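Local coordinates for beta-gamma-crystallin (Geodia cydonium, PDB 4IAU), which is of unknown function but binds calcium and belongs to the beta/gamma-crystallins, proteins built on Greek key strand motifs, at residues N46-W57 with K90-E98; F18-F29 with L69-P78. One frame throughout, in Å; residues are numbered along the deposited sequence.

Contact 1 of 2, residues N46-W57 with K90-E98; sequences NYNDASGGGSLW and KHVNFGGKE. With CA (calcium ion), chain B; GOL (glycerol), chain C.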
loop_
_atom_site.group_PDB
_atom_site.type_symbol
_atom_site.label_atom_id
_atom_site.label_comp_id
_atom_site.label_asym_id
_atom_site.label_seq_id
_atom_site.Cartn_x
_atom_site.Cartn_y
_atom_site.Cartn_z
ATOM N N ASN A 46 10.403 -6.413 -4.225
ATOM C CA ASN A 46 9.769 -6.823 -2.991
ATOM C C ASN A 46 9.312 -5.630 -2.169
ATOM O O ASN A 46 9.309 -5.668 -0.932
ATOM C CB ASN A 46 10.641 -7.803 -2.173
ATOM C CG ASN A 46 11.065 -8.949 -3.065
ATOM O OD1 ASN A 46 10.268 -9.572 -3.773
ATOM N ND2 ASN A 46 12.361 -9.195 -3.087
ATOM N N TYR A 47 8.877 -4.584 -2.845
ATOM C CA TYR A 47 8.158 -3.487 -2.203
ATOM C C TYR A 47 9.028 -2.822 -1.165
ATOM O O TYR A 47 8.611 -2.499 -0.048
ATOM C CB TYR A 47 6.805 -3.917 -1.653
ATOM C CG TYR A 47 6.079 -4.871 -2.598
ATOM C CD1 TYR A 47 5.810 -4.521 -3.906
ATOM C CD2 TYR A 47 5.738 -6.166 -2.174
ATOM C CE1 TYR A 47 5.197 -5.389 -4.782
ATOM C CE2 TYR A 47 5.113 -7.044 -3.051
ATOM C CZ TYR A 47 4.839 -6.650 -4.370
ATOM O OH TYR A 47 4.211 -7.455 -5.294
ATOM N N ASN A 48 10.282 -2.512 -1.536
ATOM C CA ASN A 48 11.194 -1.777 -0.664
ATOM C C ASN A 48 11.484 -2.513 0.625
ATOM O O ASN A 48 11.771 -1.923 1.665
ATOM C CB ASN A 48 10.772 -0.338 -0.414
ATOM C CG ASN A 48 10.989 0.538 -1.617
ATOM O OD1 ASN A 48 11.666 0.177 -2.583
ATOM N ND2 ASN A 48 10.450 1.774 -1.552
ATOM N N ASP A 49 11.516 -3.865 0.547
ATOM C CA ASP A 49 11.810 -4.596 1.784
ATOM C C ASP A 49 13.210 -4.324 2.317
ATOM O O ASP A 49 13.386 -4.156 3.520
ATOM C CB ASP A 49 11.601 -6.111 1.553
ATOM C CG ASP A 49 11.555 -6.880 2.849
ATOM O OD1 ASP A 49 10.796 -6.463 3.778
ATOM O OD2 ASP A 49 12.274 -7.885 2.948
ATOM N N ALA A 50 14.231 -4.310 1.438
ATOM C CA ALA A 50 15.608 -4.206 1.930
ATOM C C ALA A 50 15.797 -2.900 2.672
ATOM O O ALA A 50 16.533 -2.858 3.680
ATOM C CB ALA A 50 16.583 -4.342 0.791
ATOM N N SER A 51 15.219 -1.810 2.173
ATOM C CA SER A 51 15.333 -0.514 2.797
ATOM C C SER A 51 14.344 -0.291 3.930
ATOM O O SER A 51 14.264 0.827 4.476
ATOM C CB SER A 51 15.139 0.591 1.769
ATOM O OG SER A 51 13.832 0.556 1.207
ATOM N N GLY A 52 13.540 -1.279 4.276
ATOM C CA GLY A 52 12.530 -1.077 5.300
ATOM C C GLY A 52 11.611 0.081 4.968
ATOM O O GLY A 52 11.170 0.830 5.834
ATOM N N GLY A 53 11.272 0.233 3.664
ATOM C CA GLY A 53 10.416 1.271 3.199
ATOM C C GLY A 53 11.057 2.602 2.927
ATOM O O GLY A 53 10.384 3.520 2.471
ATOM N N GLY A 54 12.389 2.707 3.152
ATOM C CA GLY A 54 13.041 3.978 3.044
ATOM C C GLY A 54 13.529 4.367 1.659
ATOM O O GLY A 54 13.915 5.536 1.482
ATOM N N SER A 55 13.503 3.482 0.687
ATOM C CA SER A 55 13.811 3.812 -0.696
ATOM C C SER A 55 12.635 4.602 -1.300
ATOM O O SER A 55 11.622 4.866 -0.661
ATOM C CB SER A 55 14.173 2.564 -1.487
ATOM O OG SER A 55 15.360 2.006 -1.017
ATOM N N LEU A 56 12.806 4.972 -2.572
ATOM C CA LEU A 56 11.787 5.782 -3.212
ATOM C C LEU A 56 10.533 4.961 -3.500
ATOM O O LEU A 56 10.582 3.755 -3.734
ATOM C CB LEU A 56 12.312 6.407 -4.515
ATOM C CG LEU A 56 13.575 7.274 -4.402
ATOM C CD1 LEU A 56 14.041 7.682 -5.760
ATOM C CD2 LEU A 56 13.350 8.475 -3.481
ATOM N N TRP A 57 9.410 5.647 -3.461
ATOM C CA TRP A 57 8.102 5.080 -3.679
ATOM C C TRP A 57 7.177 6.136 -4.185
ATOM O O TRP A 57 7.377 7.335 -3.923
ATOM C CB TRP A 57 7.586 4.466 -2.333
ATOM C CG TRP A 57 7.368 5.557 -1.324
ATOM C CD1 TRP A 57 8.341 6.140 -0.546
ATOM C CD2 TRP A 57 6.145 6.244 -1.049
ATOM N NE1 TRP A 57 7.782 7.147 0.202
ATOM C CE2 TRP A 57 6.452 7.236 -0.073
ATOM C CE3 TRP A 57 4.844 6.148 -1.507
ATOM C CZ2 TRP A 57 5.466 8.087 0.418
ATOM C CZ3 TRP A 57 3.860 7.000 -1.015
ATOM C CH2 TRP A 57 4.205 7.944 -0.056
ATOM N N LYS A 90 3.991 -3.586 6.500
ATOM C CA LYS A 90 5.045 -3.842 7.494
ATOM C C LYS A 90 5.992 -2.661 7.627
ATOM O O LYS A 90 6.468 -2.369 8.716
ATOM C CB LYS A 90 5.828 -5.083 7.088
ATOM C CG LYS A 90 6.913 -5.463 8.078
ATOM C CD LYS A 90 7.677 -6.699 7.674
ATOM C CE LYS A 90 8.694 -7.090 8.704
ATOM N NZ LYS A 90 9.492 -8.272 8.230
ATOM N N HIS A 91 6.310 -1.958 6.543
ATOM C CA HIS A 91 7.276 -0.862 6.582
ATOM C C HIS A 91 6.561 0.483 6.425
ATOM O O HIS A 91 5.423 0.545 5.945
ATOM C CB HIS A 91 8.325 -1.014 5.525
ATOM C CG HIS A 91 9.092 -2.261 5.588
ATOM N ND1 HIS A 91 9.528 -2.797 6.770
ATOM C CD2 HIS A 91 9.456 -3.093 4.612
ATOM C CE1 HIS A 91 10.165 -3.927 6.504
ATOM N NE2 HIS A 91 10.155 -4.141 5.205
ATOM N N VAL A 92 7.262 1.518 6.847
ATOM C CA VAL A 92 6.818 2.870 6.524
ATOM C C VAL A 92 6.687 2.987 5.001
ATOM O O VAL A 92 7.239 2.216 4.216
ATOM C CB VAL A 92 7.754 3.938 7.068
ATOM C CG1 VAL A 92 7.795 3.936 8.597
ATOM C CG2 VAL A 92 9.178 3.840 6.475
ATOM N N ASN A 93 5.913 3.992 4.571
ATOM C CA ASN A 93 5.814 4.305 3.153
ATOM C C ASN A 93 5.329 3.094 2.345
ATOM O O ASN A 93 5.702 2.852 1.211
ATOM C CB ASN A 93 7.113 4.812 2.572
ATOM C CG ASN A 93 7.604 6.062 3.295
ATOM O OD1 ASN A 93 6.817 6.857 3.789
ATOM N ND2 ASN A 93 8.923 6.174 3.381
ATOM N N PHE A 94 4.442 2.324 2.981
ATOM C CA PHE A 94 3.699 1.265 2.317
ATOM C C PHE A 94 4.601 0.169 1.825
ATOM O O PHE A 94 4.265 -0.550 0.850
ATOM C CB PHE A 94 2.760 1.801 1.223
ATOM C CG PHE A 94 2.111 3.065 1.684
ATOM C CD1 PHE A 94 1.291 3.067 2.828
ATOM C CD2 PHE A 94 2.328 4.273 1.057
ATOM C CE1 PHE A 94 0.787 4.237 3.330
ATOM C CE2 PHE A 94 1.820 5.432 1.549
ATOM C CZ PHE A 94 1.035 5.418 2.706
ATOM N N GLY A 95 5.748 -0.050 2.477
ATOM C CA GLY A 95 6.646 -1.082 2.052
ATOM C C GLY A 95 6.404 -2.414 2.718
ATOM O O GLY A 95 5.755 -2.535 3.734
ATOM N N GLY A 96 6.988 -3.460 2.096
ATOM C CA GLY A 96 7.034 -4.787 2.706
ATOM C C GLY A 96 5.716 -5.510 2.683
ATOM O O GLY A 96 4.786 -5.209 1.929
ATOM N N LYS A 97 5.619 -6.523 3.544
ATOM C CA LYS A 97 4.438 -7.391 3.604
ATOM C C LYS A 97 3.206 -6.550 3.848
ATOM O O LYS A 97 3.178 -5.694 4.733
ATOM C CB LYS A 97 4.638 -8.380 4.741
ATOM C CG LYS A 97 3.565 -9.444 4.825
ATOM C CD LYS A 97 3.858 -10.582 5.741
ATOM C CE LYS A 97 4.770 -11.670 5.226
ATOM N NZ LYS A 97 4.240 -12.999 5.680
ATOM N N GLU A 98 2.136 -6.838 3.091
ATOM C CA GLU A 98 0.867 -6.170 3.260
ATOM C C GLU A 98 -0.190 -7.153 3.803
ATOM O O GLU A 98 -0.070 -8.381 3.705
ATOM C CB GLU A 98 0.355 -5.565 1.937
ATOM C CG GLU A 98 -0.094 -6.589 0.912
ATOM C CD GLU A 98 -0.604 -6.036 -0.391
ATOM O OE1 GLU A 98 -1.017 -4.844 -0.439
ATOM O OE2 GLU A 98 -0.582 -6.777 -1.401
HETATM CA CA CA B . 7.370 -2.408 10.816
HETATM C C1 GOL C . 10.583 -1.343 11.273
HETATM O O1 GOL C . 9.314 -1.312 11.969
HETATM C C2 GOL C . 10.335 -1.123 9.782
HETATM O O2 GOL C . 9.283 -1.965 9.381
HETATM C C3 GOL C . 9.967 0.341 9.546
HETATM O O3 GOL C . 9.669 0.622 8.183
HETATM O O HOH W 1 8.534 2.300 0.570
HETATM O O HOH W 2 8.212 -7.589 4.301
HETATM O O HOH W 3 11.252 -7.253 6.352
HETATM O O HOH W 4 8.493 -4.445 11.141
#

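Contact 2 of 2, residues F18-F29 with L69-P78; sequences FTSEQTNITTDF and LPFTPRSFRP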
loop_
_atom_site.group_PDB
_atom_site.type_symbol
_atom_site.label_atom_id
_atom_site.label_comp_id
_atom_site.label_asym_id
_atom_site.label_seq_id
_atom_site.Cartn_x
_atom_site.Cartn_y
_atom_site.Cartn_z
ATOM N N PHE A 18 -0.802 -4.306 -16.536
ATOM C CA PHE A 18 -0.742 -5.189 -15.395
ATOM C C PHE A 18 -2.021 -5.065 -14.596
ATOM O O PHE A 18 -2.593 -3.980 -14.451
ATOM C CB PHE A 18 0.432 -4.791 -14.504
ATOM C CG PHE A 18 1.767 -4.917 -15.208
ATOM C CD1 PHE A 18 2.239 -3.847 -15.978
ATOM C CD2 PHE A 18 2.510 -6.075 -15.123
ATOM C CE1 PHE A 18 3.442 -3.945 -16.668
ATOM C CE2 PHE A 18 3.724 -6.171 -15.804
ATOM C CZ PHE A 18 4.173 -5.123 -16.579
ATOM N N THR A 19 -2.450 -6.205 -14.007
ATOM C CA THR A 19 -3.665 -6.271 -13.215
ATOM C C THR A 19 -3.399 -6.915 -11.865
ATOM O O THR A 19 -4.341 -7.134 -11.106
ATOM C CB THR A 19 -4.758 -7.070 -13.926
ATOM O OG1 THR A 19 -4.287 -8.381 -14.196
ATOM C CG2 THR A 19 -5.098 -6.404 -15.265
ATOM N N SER A 20 -2.156 -7.235 -11.534
ATOM C CA SER A 20 -1.827 -7.887 -10.290
ATOM C C SER A 20 -0.464 -7.454 -9.814
ATOM O O SER A 20 0.316 -6.863 -10.568
ATOM C CB SER A 20 -1.903 -9.404 -10.449
ATOM O OG SER A 20 -0.865 -9.815 -11.302
ATOM N N GLU A 21 -0.129 -7.791 -8.585
ATOM C CA GLU A 21 1.126 -7.382 -7.977
ATOM C C GLU A 21 2.326 -7.980 -8.697
ATOM O O GLU A 21 2.302 -9.129 -9.122
ATOM C CB GLU A 21 1.166 -7.731 -6.485
ATOM C CG GLU A 21 1.336 -9.205 -6.155
ATOM C CD GLU A 21 1.445 -9.451 -4.674
ATOM O OE1 GLU A 21 2.515 -9.076 -4.120
ATOM O OE2 GLU A 21 0.492 -9.906 -4.040
ATOM N N GLN A 22 3.406 -7.194 -8.768
ATOM C CA GLN A 22 4.652 -7.582 -9.364
ATOM C C GLN A 22 5.790 -7.361 -8.387
ATOM O O GLN A 22 6.218 -6.212 -8.171
ATOM C CB GLN A 22 4.886 -6.785 -10.675
ATOM C CG GLN A 22 3.732 -6.933 -11.648
ATOM C CD GLN A 22 3.461 -8.322 -12.149
ATOM O OE1 GLN A 22 4.358 -9.099 -12.475
ATOM N NE2 GLN A 22 2.180 -8.677 -12.245
ATOM N N THR A 23 6.276 -8.432 -7.761
ATOM C CA THR A 23 7.328 -8.359 -6.786
ATOM C C THR A 23 8.679 -8.074 -7.391
ATOM O O THR A 23 9.601 -7.594 -6.711
ATOM C CB THR A 23 7.466 -9.727 -6.004
ATOM O OG1 THR A 23 7.591 -10.776 -7.013
ATOM C CG2 THR A 23 6.259 -10.051 -5.217
ATOM N N ASN A 24 8.832 -8.435 -8.663
ATOM C CA ASN A 24 10.034 -8.174 -9.467
ATOM C C ASN A 24 9.524 -7.825 -10.873
ATOM O O ASN A 24 8.417 -8.228 -11.233
ATOM C CB ASN A 24 10.948 -9.369 -9.566
ATOM C CG ASN A 24 11.474 -9.894 -8.291
ATOM O OD1 ASN A 24 12.437 -9.365 -7.715
ATOM N ND2 ASN A 24 10.853 -10.964 -7.833
ATOM N N ILE A 25 10.334 -7.113 -11.626
ATOM C CA ILE A 25 9.964 -6.765 -13.001
ATOM C C ILE A 25 11.275 -6.699 -13.767
ATOM O O ILE A 25 12.171 -5.956 -13.398
ATOM C CB ILE A 25 9.075 -5.492 -13.028
ATOM C CG1 ILE A 25 8.622 -5.213 -14.452
ATOM C CG2 ILE A 25 9.709 -4.277 -12.427
ATOM C CD1 ILE A 25 7.634 -6.227 -14.953
ATOM N N THR A 26 11.396 -7.434 -14.865
ATOM C CA THR A 26 12.670 -7.410 -15.624
ATOM C C THR A 26 12.808 -6.145 -16.460
ATOM O O THR A 26 13.868 -5.521 -16.542
ATOM C CB THR A 26 12.811 -8.680 -16.463
ATOM O OG1 THR A 26 13.011 -9.796 -15.594
ATOM C CG2 THR A 26 14.072 -8.570 -17.298
ATOM N N THR A 27 11.709 -5.713 -17.049
ATOM C CA THR A 27 11.667 -4.570 -17.908
ATOM C C THR A 27 11.797 -3.288 -17.101
ATOM O O THR A 27 11.223 -3.181 -16.027
ATOM C CB THR A 27 10.335 -4.534 -18.678
ATOM O OG1 THR A 27 10.282 -5.648 -19.581
ATOM C CG2 THR A 27 10.211 -3.298 -19.570
ATOM N N ASP A 28 12.540 -2.322 -17.621
ATOM C CA ASP A 28 12.643 -0.982 -17.059
ATOM C C ASP A 28 11.558 -0.109 -17.670
ATOM O O ASP A 28 11.564 0.157 -18.886
ATOM C CB ASP A 28 13.990 -0.364 -17.324
ATOM C CG ASP A 28 15.151 -0.982 -16.579
ATOM O OD1 ASP A 28 14.948 -1.756 -15.660
ATOM O OD2 ASP A 28 16.293 -0.637 -16.929
ATOM N N PHE A 29 10.612 0.354 -16.856
ATOM C CA PHE A 29 9.553 1.232 -17.296
ATOM C C PHE A 29 9.831 2.673 -16.919
ATOM O O PHE A 29 10.427 2.939 -15.850
ATOM C CB PHE A 29 8.221 0.750 -16.747
ATOM C CG PHE A 29 7.732 -0.579 -17.312
ATOM C CD1 PHE A 29 7.293 -0.652 -18.631
ATOM C CD2 PHE A 29 7.682 -1.734 -16.554
ATOM C CE1 PHE A 29 6.830 -1.830 -19.163
ATOM C CE2 PHE A 29 7.183 -2.877 -17.076
ATOM C CZ PHE A 29 6.754 -2.959 -18.379
ATOM N N LEU A 69 7.267 8.395 -14.609
ATOM C CA LEU A 69 7.546 7.909 -13.257
ATOM C C LEU A 69 8.751 8.624 -12.683
ATOM O O LEU A 69 9.627 9.075 -13.430
ATOM C CB LEU A 69 7.846 6.412 -13.350
ATOM C CG LEU A 69 6.675 5.513 -13.623
ATOM C CD1 LEU A 69 7.117 4.192 -14.240
ATOM C CD2 LEU A 69 5.922 5.308 -12.318
ATOM N N PRO A 70 8.844 8.747 -11.358
ATOM C CA PRO A 70 9.963 9.459 -10.732
ATOM C C PRO A 70 11.267 8.629 -10.665
ATOM O O PRO A 70 12.314 9.187 -10.376
ATOM C CB PRO A 70 9.470 9.789 -9.360
ATOM C CG PRO A 70 8.393 8.820 -9.090
ATOM C CD PRO A 70 7.761 8.392 -10.388
ATOM N N PHE A 71 11.186 7.337 -10.858
ATOM C CA PHE A 71 12.280 6.397 -10.807
ATOM C C PHE A 71 11.846 5.171 -11.593
ATOM O O PHE A 71 10.671 4.984 -11.869
ATOM C CB PHE A 71 12.680 6.016 -9.348
ATOM C CG PHE A 71 11.487 5.511 -8.547
ATOM C CD1 PHE A 71 11.079 4.174 -8.625
ATOM C CD2 PHE A 71 10.755 6.365 -7.735
ATOM C CE1 PHE A 71 9.952 3.752 -8.000
ATOM C CE2 PHE A 71 9.633 5.884 -7.065
ATOM C CZ PHE A 71 9.232 4.600 -7.188
ATOM N N THR A 72 12.815 4.314 -11.895
ATOM C CA THR A 72 12.504 3.057 -12.568
ATOM C C THR A 72 11.991 2.063 -11.533
ATOM O O THR A 72 12.721 1.732 -10.606
ATOM C CB THR A 72 13.782 2.464 -13.175
ATOM O OG1 THR A 72 14.335 3.462 -14.043
ATOM C CG2 THR A 72 13.468 1.208 -13.973
ATOM N N PRO A 73 10.748 1.599 -11.634
ATOM C CA PRO A 73 10.258 0.689 -10.599
ATOM C C PRO A 73 10.966 -0.665 -10.656
ATOM O O PRO A 73 11.233 -1.196 -11.730
ATOM C CB PRO A 73 8.791 0.561 -10.882
ATOM C CG PRO A 73 8.417 1.566 -11.889
ATOM C CD PRO A 73 9.707 1.987 -12.579
ATOM N N ARG A 74 11.182 -1.252 -9.490
ATOM C CA ARG A 74 11.591 -2.655 -9.388
ATOM C C ARG A 74 10.497 -3.528 -8.801
ATOM O O ARG A 74 10.659 -4.761 -8.793
ATOM C CB ARG A 74 12.913 -2.805 -8.631
ATOM C CG ARG A 74 14.131 -2.304 -9.398
ATOM C CD ARG A 74 14.734 -3.365 -10.312
ATOM N NE ARG A 74 13.974 -3.669 -11.499
ATOM C CZ ARG A 74 14.108 -3.052 -12.655
ATOM N NH1 ARG A 74 14.862 -2.000 -12.782
ATOM N NH2 ARG A 74 13.427 -3.488 -13.719
ATOM N N SER A 75 9.391 -2.963 -8.347
ATOM C CA SER A 75 8.223 -3.702 -7.937
ATOM C C SER A 75 7.064 -2.721 -7.873
ATOM O O SER A 75 7.259 -1.509 -7.777
ATOM C CB SER A 75 8.409 -4.431 -6.596
ATOM O OG SER A 75 8.709 -3.552 -5.531
ATOM N N PHE A 76 5.829 -3.257 -7.896
ATOM C CA PHE A 76 4.645 -2.407 -7.830
ATOM C C PHE A 76 3.465 -3.306 -7.568
ATOM O O PHE A 76 3.466 -4.502 -7.888
ATOM C CB PHE A 76 4.479 -1.551 -9.098
ATOM C CG PHE A 76 4.457 -2.307 -10.411
ATOM C CD1 PHE A 76 5.642 -2.577 -11.062
ATOM C CD2 PHE A 76 3.278 -2.740 -10.990
ATOM C CE1 PHE A 76 5.621 -3.250 -12.288
ATOM C CE2 PHE A 76 3.284 -3.400 -12.187
ATOM C CZ PHE A 76 4.453 -3.666 -12.851
ATOM N N ARG A 77 2.404 -2.714 -6.981
ATOM C CA ARG A 77 1.250 -3.526 -6.616
ATOM C C ARG A 77 0.020 -2.661 -6.462
ATOM O O ARG A 77 0.114 -1.476 -6.113
ATOM C CB ARG A 77 1.501 -4.326 -5.315
ATOM C CG ARG A 77 1.886 -3.428 -4.130
ATOM C CD ARG A 77 2.107 -4.287 -2.888
ATOM N NE ARG A 77 2.742 -3.513 -1.840
ATOM C CZ ARG A 77 3.244 -4.054 -0.723
ATOM N NH1 ARG A 77 3.099 -5.364 -0.500
ATOM N NH2 ARG A 77 3.875 -3.316 0.158
ATOM N N PRO A 78 -1.161 -3.238 -6.655
ATOM C CA PRO A 78 -2.398 -2.522 -6.418
ATOM C C PRO A 78 -2.705 -2.481 -4.925
ATOM O O PRO A 78 -2.260 -3.292 -4.128
ATOM C CB PRO A 78 -3.432 -3.361 -7.190
ATOM C CG PRO A 78 -2.892 -4.787 -7.071
ATOM C CD PRO A 78 -1.412 -4.631 -7.150
HETATM O O HOH W 5 1.951 -7.709 -1.778
HETATM O O HOH W 6 12.598 -5.958 -10.270
HETATM O O HOH W 7 10.396 -1.064 -14.391
HETATM O O HOH W 8 12.659 4.568 -15.791
#

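Contact 1 of 2, residues N46-W57 with K90-E98
H91 and D49 meet across the interface between the two Greek-key halves of this crystallin, where loop 90-98 of the calcium-binding half rests on the turns of 46-57. Of the polar bonds, H91 NE2 gives its hydrogen to D49 OD1 at 2.8 Å, in the imidazole plane but on the anti side of the carboxylate and tilted out of its plane. D49 presents this oxygen by setting CG trans to its own backbone N (chi1 -166°). H91 ND1 donates at 2.8 Å to O2 of a glycerol that probably comes from the crystallisation liquor and also binds the calcium through this oxygen; with both nitrogens engaged, the ring is probably fixed in rotation in this crystal. Two further bonds cross: G96 N to Y47 O (2.9 Å) and N93 ND2 to G53 O (3.2 Å), the latter from above the carbonyl plane.

Ring faces carry the apolar contacts. G52 CA stands over the centre of the H91 ring, 3.6 Å from its centroid. N93 CB lies above the five-membered ring of W57, while the F94 edge addresses its six-membered ring (planes at 81°) in an offset T-shaped pair. With an alanine at W57, N93 CB and the F94 edge would probably lose the indole they pack against. Beside these rings, G53 CA points a hydrogen at V92 O, 3.5 Å away, with an angle of 144° at the hydrogen.

Contact 2 of 2, residues F18-F29 with L69-P78
F76 is the bump that fills the main hollow here: its ring stands between F18, Q22 and I25 of the 18-29 loop. Its edge enters over the centre of the F18 face, CZ lying 3.6 Å above that plane, and the rings are T-shaped (planes at 84°). Q22 walls one F76 face, CB above the ring and CG 3.6 Å from F76 CZ, the two side chains running alongside in the same direction. I25 CB closes in obliquely, 4.2 Å from F76 CE1, while its CG2 branch rests on P73 O. A single antiparallel bridge fixes this register: Q22 N to F76 O (2.8 Å) and F76 N to Q22 O form the hydrogen-bonded pair. Next to it, E21 CB abuts R77 CB.

At the other end R74, beside S75 in a classic beta bulge opposite Y42, folds back through bends at chi2 and chi3 (-87° and 73°). R74 NH2 donates to I25 O at 2.8 Å, and an end-on salt bridge brings both R74 NH1 (2.9 Å) and R74 NH2 to the one oxygen D28 OD1. I25 O and D28 OD1 lie near the guanidinium plane. This pairing of charges probably helps hold the loop's rim, while aromatic and aliphatic carbon fills its centre.

The two contacts interleave along the chain: 18-29 and 69-78 of contact 2 alternate with 46-57 and 90-98 of contact 1, and the contact centres are 14 Å apart. They touch through two probable hydrogen bonds: Y47 OH to E21 OE1 at 2.6 Å, and R77 NH2 to G96 O at 2.7 Å. R77 also makes a cation-pi contact with Y47, so it reaches from contact 2 to both segments of contact 1. Contact 1 borders the calcium site directly, since K90 O binds the ion with G112 O, S114 OG and D154 OD1. Contact 2 is more remote; its R77 side chain lies about 11 Å from calcium and about 7 Å from the K90 side chain.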